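Local coordinates for regulatory protein SdiA (Escherichia coli, PDB 4LFU) that senses acyl-homoserine lactone autoinducers of other bacteria through its N-terminal region and activates transcription, including that of the ftsQAZ cell-division genes, at residues L44-A58 against S161-T175. Numbering follows the deposited sequence.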
loop_
_atom_site.group_PDB
_atom_site.type_symbol
_atom_site.label_atom_id
_atom_site.label_comp_id
_atom_site.label_asym_id
_atom_site.label_seq_id
_atom_site.Cartn_x
_atom_site.Cartn_y
_atom_site.Cartn_z
ATOM N N LEU A 44 7.576 -13.383 -11.182
ATOM C CA LEU A 44 7.126 -12.101 -10.680
ATOM C C LEU A 44 5.682 -11.967 -11.155
ATOM O O LEU A 44 5.448 -11.923 -12.363
ATOM C CB LEU A 44 8.025 -10.991 -11.243
ATOM C CG LEU A 44 8.505 -9.806 -10.382
ATOM C CD1 LEU A 44 8.491 -8.474 -11.233
ATOM C CD2 LEU A 44 7.750 -9.602 -9.051
ATOM N N CYS A 45 4.733 -11.988 -10.205
ATOM C CA CYS A 45 3.270 -11.899 -10.458
ATOM C C CYS A 45 2.666 -10.683 -9.786
ATOM O O CYS A 45 2.969 -10.388 -8.637
ATOM C CB CYS A 45 2.504 -13.103 -9.904
ATOM S SG CYS A 45 3.052 -14.689 -10.514
ATOM N N VAL A 46 1.767 -10.020 -10.505
ATOM C CA VAL A 46 1.156 -8.782 -10.047
ATOM C C VAL A 46 -0.344 -8.931 -10.174
ATOM O O VAL A 46 -0.841 -9.067 -11.295
ATOM C CB VAL A 46 1.698 -7.548 -10.876
ATOM C CG1 VAL A 46 1.073 -6.253 -10.413
ATOM C CG2 VAL A 46 3.233 -7.458 -10.775
ATOM N N ARG A 47 -1.039 -8.946 -9.033
ATOM C CA ARG A 47 -2.499 -8.892 -8.979
ATOM C C ARG A 47 -2.919 -7.418 -8.978
ATOM O O ARG A 47 -2.710 -6.696 -8.002
ATOM C CB ARG A 47 -3.111 -9.617 -7.720
ATOM C CG ARG A 47 -2.345 -10.865 -7.178
ATOM C CD ARG A 47 -3.160 -11.764 -6.146
ATOM N NE ARG A 47 -4.244 -12.443 -6.863
ATOM C CZ ARG A 47 -4.646 -13.702 -6.693
ATOM N NH1 ARG A 47 -4.076 -14.501 -5.795
ATOM N NH2 ARG A 47 -5.642 -14.165 -7.444
ATOM N N HIS A 48 -3.489 -6.986 -10.096
ATOM C CA HIS A 48 -3.964 -5.623 -10.257
ATOM C C HIS A 48 -5.233 -5.362 -9.436
ATOM O O HIS A 48 -6.029 -6.277 -9.214
ATOM C CB HIS A 48 -4.197 -5.326 -11.734
ATOM C CG HIS A 48 -2.929 -5.191 -12.519
ATOM N ND1 HIS A 48 -2.015 -6.219 -12.644
ATOM C CD2 HIS A 48 -2.425 -4.153 -13.228
ATOM C CE1 HIS A 48 -1.003 -5.819 -13.391
ATOM N NE2 HIS A 48 -1.228 -4.570 -13.761
ATOM N N PRO A 49 -5.416 -4.114 -8.968
ATOM C CA PRO A 49 -6.597 -3.792 -8.180
ATOM C C PRO A 49 -7.888 -3.833 -9.016
ATOM O O PRO A 49 -8.966 -3.985 -8.458
ATOM C CB PRO A 49 -6.311 -2.371 -7.708
ATOM C CG PRO A 49 -5.511 -1.797 -8.797
ATOM C CD PRO A 49 -4.566 -2.930 -9.167
ATOM N N VAL A 50 -7.774 -3.687 -10.336
ATOM C CA VAL A 50 -8.931 -3.603 -11.252
ATOM C C VAL A 50 -8.640 -4.450 -12.487
ATOM O O VAL A 50 -7.468 -4.633 -12.831
ATOM C CB VAL A 50 -9.219 -2.131 -11.705
ATOM C CG1 VAL A 50 -9.693 -1.274 -10.543
ATOM C CG2 VAL A 50 -8.008 -1.507 -12.335
ATOM N N PRO A 51 -9.692 -4.974 -13.166
ATOM C CA PRO A 51 -11.144 -4.892 -12.871
ATOM C C PRO A 51 -11.503 -5.607 -11.556
ATOM O O PRO A 51 -10.835 -6.589 -11.196
ATOM C CB PRO A 51 -11.796 -5.604 -14.069
ATOM C CG PRO A 51 -10.756 -5.637 -15.123
ATOM C CD PRO A 51 -9.441 -5.753 -14.390
ATOM N N PHE A 52 -12.513 -5.100 -10.843
ATOM C CA PHE A 52 -12.875 -5.621 -9.514
ATOM C C PHE A 52 -13.423 -7.036 -9.572
ATOM O O PHE A 52 -13.323 -7.803 -8.612
ATOM C CB PHE A 52 -13.917 -4.731 -8.844
ATOM C CG PHE A 52 -13.474 -3.317 -8.648
ATOM C CD1 PHE A 52 -12.600 -2.989 -7.618
ATOM C CD2 PHE A 52 -13.945 -2.309 -9.473
ATOM C CE1 PHE A 52 -12.210 -1.669 -7.419
ATOM C CE2 PHE A 52 -13.561 -0.998 -9.286
ATOM C CZ PHE A 52 -12.704 -0.674 -8.267
ATOM N N THR A 53 -13.977 -7.346 -10.733
ATOM C CA THR A 53 -14.789 -8.517 -10.995
ATOM C C THR A 53 -13.961 -9.705 -11.501
ATOM O O THR A 53 -14.288 -10.858 -11.218
ATOM C CB THR A 53 -15.908 -8.104 -11.971
ATOM O OG1 THR A 53 -17.157 -8.130 -11.271
ATOM C CG2 THR A 53 -15.946 -8.973 -13.212
ATOM N N ARG A 54 -12.894 -9.434 -12.240
ATOM C CA ARG A 54 -11.916 -10.486 -12.527
ATOM C C ARG A 54 -10.544 -9.845 -12.534
ATOM O O ARG A 54 -10.058 -9.481 -13.593
ATOM C CB ARG A 54 -12.197 -11.159 -13.878
ATOM C CG ARG A 54 -11.623 -12.572 -13.961
ATOM C CD ARG A 54 -11.019 -12.839 -15.325
ATOM N NE ARG A 54 -12.044 -13.108 -16.337
ATOM C CZ ARG A 54 -11.794 -13.628 -17.538
ATOM N NH1 ARG A 54 -10.545 -13.934 -17.890
ATOM N NH2 ARG A 54 -12.797 -13.842 -18.391
ATOM N N PRO A 55 -9.928 -9.670 -11.352
ATOM C CA PRO A 55 -8.718 -8.854 -11.362
ATOM C C PRO A 55 -7.642 -9.460 -12.251
ATOM O O PRO A 55 -7.416 -10.671 -12.230
ATOM C CB PRO A 55 -8.287 -8.802 -9.879
ATOM C CG PRO A 55 -9.512 -9.178 -9.115
ATOM C CD PRO A 55 -10.249 -10.155 -10.001
ATOM N N LYS A 56 -7.038 -8.604 -13.059
ATOM C CA LYS A 56 -5.945 -8.980 -13.908
ATOM C C LYS A 56 -4.745 -9.454 -13.066
ATOM O O LYS A 56 -4.388 -8.818 -12.065
ATOM C CB LYS A 56 -5.560 -7.778 -14.760
ATOM C CG LYS A 56 -4.442 -8.041 -15.743
ATOM C CD LYS A 56 -3.592 -6.797 -15.978
ATOM C CE LYS A 56 -4.143 -5.921 -17.075
ATOM N NZ LYS A 56 -3.045 -5.066 -17.641
ATOM N N VAL A 57 -4.162 -10.584 -13.476
ATOM C CA VAL A 57 -2.893 -11.067 -12.951
ATOM C C VAL A 57 -1.850 -11.103 -14.065
ATOM O O VAL A 57 -2.022 -11.777 -15.067
ATOM C CB VAL A 57 -3.019 -12.461 -12.314
ATOM C CG1 VAL A 57 -1.647 -12.963 -11.830
ATOM C CG2 VAL A 57 -4.014 -12.417 -11.166
ATOM N N ALA A 58 -0.761 -10.360 -13.901
ATOM C CA ALA A 58 0.244 -10.310 -14.929
ATOM C C ALA A 58 1.514 -10.885 -14.332
ATOM O O ALA A 58 1.761 -10.737 -13.142
ATOM C CB ALA A 58 0.431 -8.895 -15.412
ATOM N N SER A 161 12.568 -4.077 -8.145
ATOM C CA SER A 161 12.214 -4.589 -9.471
ATOM C C SER A 161 10.892 -4.007 -9.938
ATOM O O SER A 161 10.779 -3.545 -11.053
ATOM C CB SER A 161 12.223 -6.126 -9.529
ATOM O OG SER A 161 11.279 -6.721 -8.648
ATOM N N LEU A 162 9.904 -3.984 -9.057
ATOM C CA LEU A 162 8.594 -3.475 -9.417
ATOM C C LEU A 162 8.531 -1.944 -9.448
ATOM O O LEU A 162 7.751 -1.391 -10.214
ATOM C CB LEU A 162 7.517 -4.043 -8.488
ATOM C CG LEU A 162 7.203 -5.540 -8.576
ATOM C CD1 LEU A 162 6.409 -6.007 -7.381
ATOM C CD2 LEU A 162 6.478 -5.857 -9.863
ATOM N N MET A 163 9.337 -1.265 -8.624
ATOM C CA MET A 163 9.496 0.207 -8.763
ATOM C C MET A 163 10.181 0.598 -10.075
ATOM O O MET A 163 9.707 1.511 -10.773
ATOM C CB MET A 163 10.200 0.836 -7.555
ATOM C CG MET A 163 9.370 0.803 -6.239
ATOM S SD MET A 163 7.644 1.377 -6.325
ATOM C CE MET A 163 7.871 3.076 -6.869
ATOM N N ALA A 164 11.258 -0.116 -10.440
ATOM C CA ALA A 164 11.859 0.040 -11.766
ATOM C C ALA A 164 10.837 -0.181 -12.871
ATOM O O ALA A 164 10.699 0.644 -13.770
ATOM C CB ALA A 164 13.047 -0.898 -11.946
ATOM N N LEU A 165 10.106 -1.288 -12.818
ATOM C CA LEU A 165 9.099 -1.565 -13.856
ATOM C C LEU A 165 7.958 -0.543 -13.907
ATOM O O LEU A 165 7.372 -0.335 -14.955
ATOM C CB LEU A 165 8.547 -3.000 -13.727
ATOM C CG LEU A 165 9.541 -4.142 -14.000
ATOM C CD1 LEU A 165 9.112 -5.420 -13.290
ATOM C CD2 LEU A 165 9.706 -4.384 -15.484
ATOM N N MET A 166 7.628 0.062 -12.765
ATOM C CA MET A 166 6.657 1.156 -12.722
ATOM C C MET A 166 7.210 2.400 -13.406
ATOM O O MET A 166 6.512 3.017 -14.207
ATOM C CB MET A 166 6.223 1.478 -11.290
ATOM C CG MET A 166 5.000 0.671 -10.834
ATOM S SD MET A 166 4.386 1.160 -9.212
ATOM C CE MET A 166 3.178 2.409 -9.645
ATOM N N ARG A 167 8.465 2.741 -13.096
ATOM C CA ARG A 167 9.193 3.836 -13.751
ATOM C C ARG A 167 9.272 3.659 -15.267
ATOM O O ARG A 167 9.122 4.620 -15.998
ATOM C CB ARG A 167 10.607 3.976 -13.160
ATOM C CG ARG A 167 11.564 4.795 -14.025
ATOM C CD ARG A 167 12.859 5.144 -13.279
ATOM N NE ARG A 167 13.683 3.972 -12.977
ATOM C CZ ARG A 167 14.396 3.296 -13.878
ATOM N NH1 ARG A 167 14.384 3.664 -15.151
ATOM N NH2 ARG A 167 15.114 2.245 -13.505
ATOM N N LEU A 168 9.480 2.417 -15.711
ATOM C CA LEU A 168 9.572 2.051 -17.127
ATOM C C LEU A 168 8.205 1.829 -17.754
ATOM O O LEU A 168 8.105 1.277 -18.851
ATOM C CB LEU A 168 10.441 0.796 -17.304
ATOM C CG LEU A 168 11.894 0.877 -16.803
ATOM C CD1 LEU A 168 12.616 -0.460 -16.831
ATOM C CD2 LEU A 168 12.680 1.883 -17.616
ATOM N N ASN A 169 7.151 2.260 -17.057
ATOM C CA ASN A 169 5.767 2.157 -17.544
ATOM C C ASN A 169 5.349 0.767 -18.075
ATOM O O ASN A 169 4.525 0.657 -18.998
ATOM C CB ASN A 169 5.479 3.253 -18.578
ATOM C CG ASN A 169 4.000 3.603 -18.658
ATOM O OD1 ASN A 169 3.378 3.967 -17.651
ATOM N ND2 ASN A 169 3.423 3.491 -19.862
ATOM N N ASP A 170 5.900 -0.291 -17.458
ATOM C CA ASP A 170 5.633 -1.676 -17.866
ATOM C C ASP A 170 4.211 -2.198 -17.589
ATOM O O ASP A 170 3.602 -1.882 -16.558
ATOM C CB ASP A 170 6.668 -2.622 -17.279
ATOM C CG ASP A 170 6.835 -3.868 -18.126
ATOM O OD1 ASP A 170 6.050 -4.825 -17.961
ATOM O OD2 ASP A 170 7.741 -3.876 -18.982
ATOM N N GLU A 171 3.715 -2.991 -18.540
ATOM C CA GLU A 171 2.354 -3.530 -18.577
ATOM C C GLU A 171 2.074 -4.470 -17.392
ATOM O O GLU A 171 0.921 -4.641 -16.972
ATOM C CB GLU A 171 2.147 -4.298 -19.897
ATOM C CG GLU A 171 3.281 -5.332 -20.120
ATOM C CD GLU A 171 3.130 -6.227 -21.346
ATOM O OE1 GLU A 171 4.097 -6.974 -21.619
ATOM O OE2 GLU A 171 2.071 -6.206 -22.024
ATOM N N ILE A 172 3.142 -5.078 -16.874
ATOM C CA ILE A 172 3.052 -6.007 -15.764
ATOM C C ILE A 172 2.508 -5.305 -14.514
ATOM O O ILE A 172 1.722 -5.904 -13.772
ATOM C CB ILE A 172 4.398 -6.753 -15.497
ATOM C CG1 ILE A 172 4.129 -8.076 -14.760
ATOM C CG2 ILE A 172 5.447 -5.840 -14.805
ATOM C CD1 ILE A 172 5.356 -8.794 -14.198
ATOM N N VAL A 173 2.887 -4.039 -14.318
ATOM C CA VAL A 173 2.539 -3.291 -13.109
ATOM C C VAL A 173 1.562 -2.111 -13.267
ATOM O O VAL A 173 1.015 -1.641 -12.268
ATOM C CB VAL A 173 3.797 -2.759 -12.371
ATOM C CG1 VAL A 173 4.404 -3.811 -11.527
ATOM C CG2 VAL A 173 4.822 -2.194 -13.351
ATOM N N MET A 174 1.360 -1.616 -14.486
ATOM C CA MET A 174 0.532 -0.410 -14.693
ATOM C C MET A 174 -0.984 -0.654 -14.725
ATOM O O MET A 174 -1.473 -1.572 -15.394
ATOM C CB MET A 174 0.947 0.395 -15.947
ATOM C CG MET A 174 2.380 0.928 -15.983
ATOM S SD MET A 174 3.095 1.671 -14.495
ATOM C CE MET A 174 2.207 3.236 -14.373
ATOM N N THR A 175 -1.707 0.214 -14.011
ATOM C CA THR A 175 -3.174 0.198 -13.952
ATOM C C THR A 175 -3.701 1.152 -15.041
ATOM O O THR A 175 -2.909 1.903 -15.598
ATOM C CB THR A 175 -3.681 0.566 -12.522
ATOM O OG1 THR A 175 -2.967 1.714 -12.019
ATOM C CG2 THR A 175 -3.445 -0.587 -11.578
#
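In the autoinducer-binding domain of this LuxR-type receptor, the hairpin of strands 41-47 and 57-61 packs its L44, V46 and A58 side chains against the C-terminal end of helix 147-167 and the linker that leads on to the DNA-binding domain. L44 rests CD1 against two leucines of the helix, 3.6 Å from CD2 of L162, which it slides past, and 3.7 Å from CD1 of L165, which it meets tip to tip. V46 follows on the same side of the strand, its CG2 3.7 Å from L162 CD2 and also touching V173 CG1. A Schellman motif with N169 as C-prime residue ends the helix, and an Asx turn follows, in which I172 N donates to D170 OD1 (3.1 Å, nearly straight, 169° at the hydrogen); D170 O accepts from both V173 N and M174 N. With CG1 anti to the backbone N (chi1 -157°), I172 spans the two strands, CG1 3.8 Å from A58 CB and CD1 3.6 Å from L44 O. Beyond the strand, K56 CD covers one face of the H48 ring, whose ND1 makes a weak hydrogen bond to V46 O and whose NE2 lies 3.4 Å from M174 O, at the ring edge. T175 CG2 meets P49 CD at 3.5 Å, the two side chains crossing at about a right angle. Helix 23-36 adds Y27 against I172, while V173 O accepts from N127 ND2. Apolar side chains thus pack on one another and, at V46 and A58, on the I172 carbonyl, the H48 edge faces backbone oxygen, and D170's bonds hold the turn.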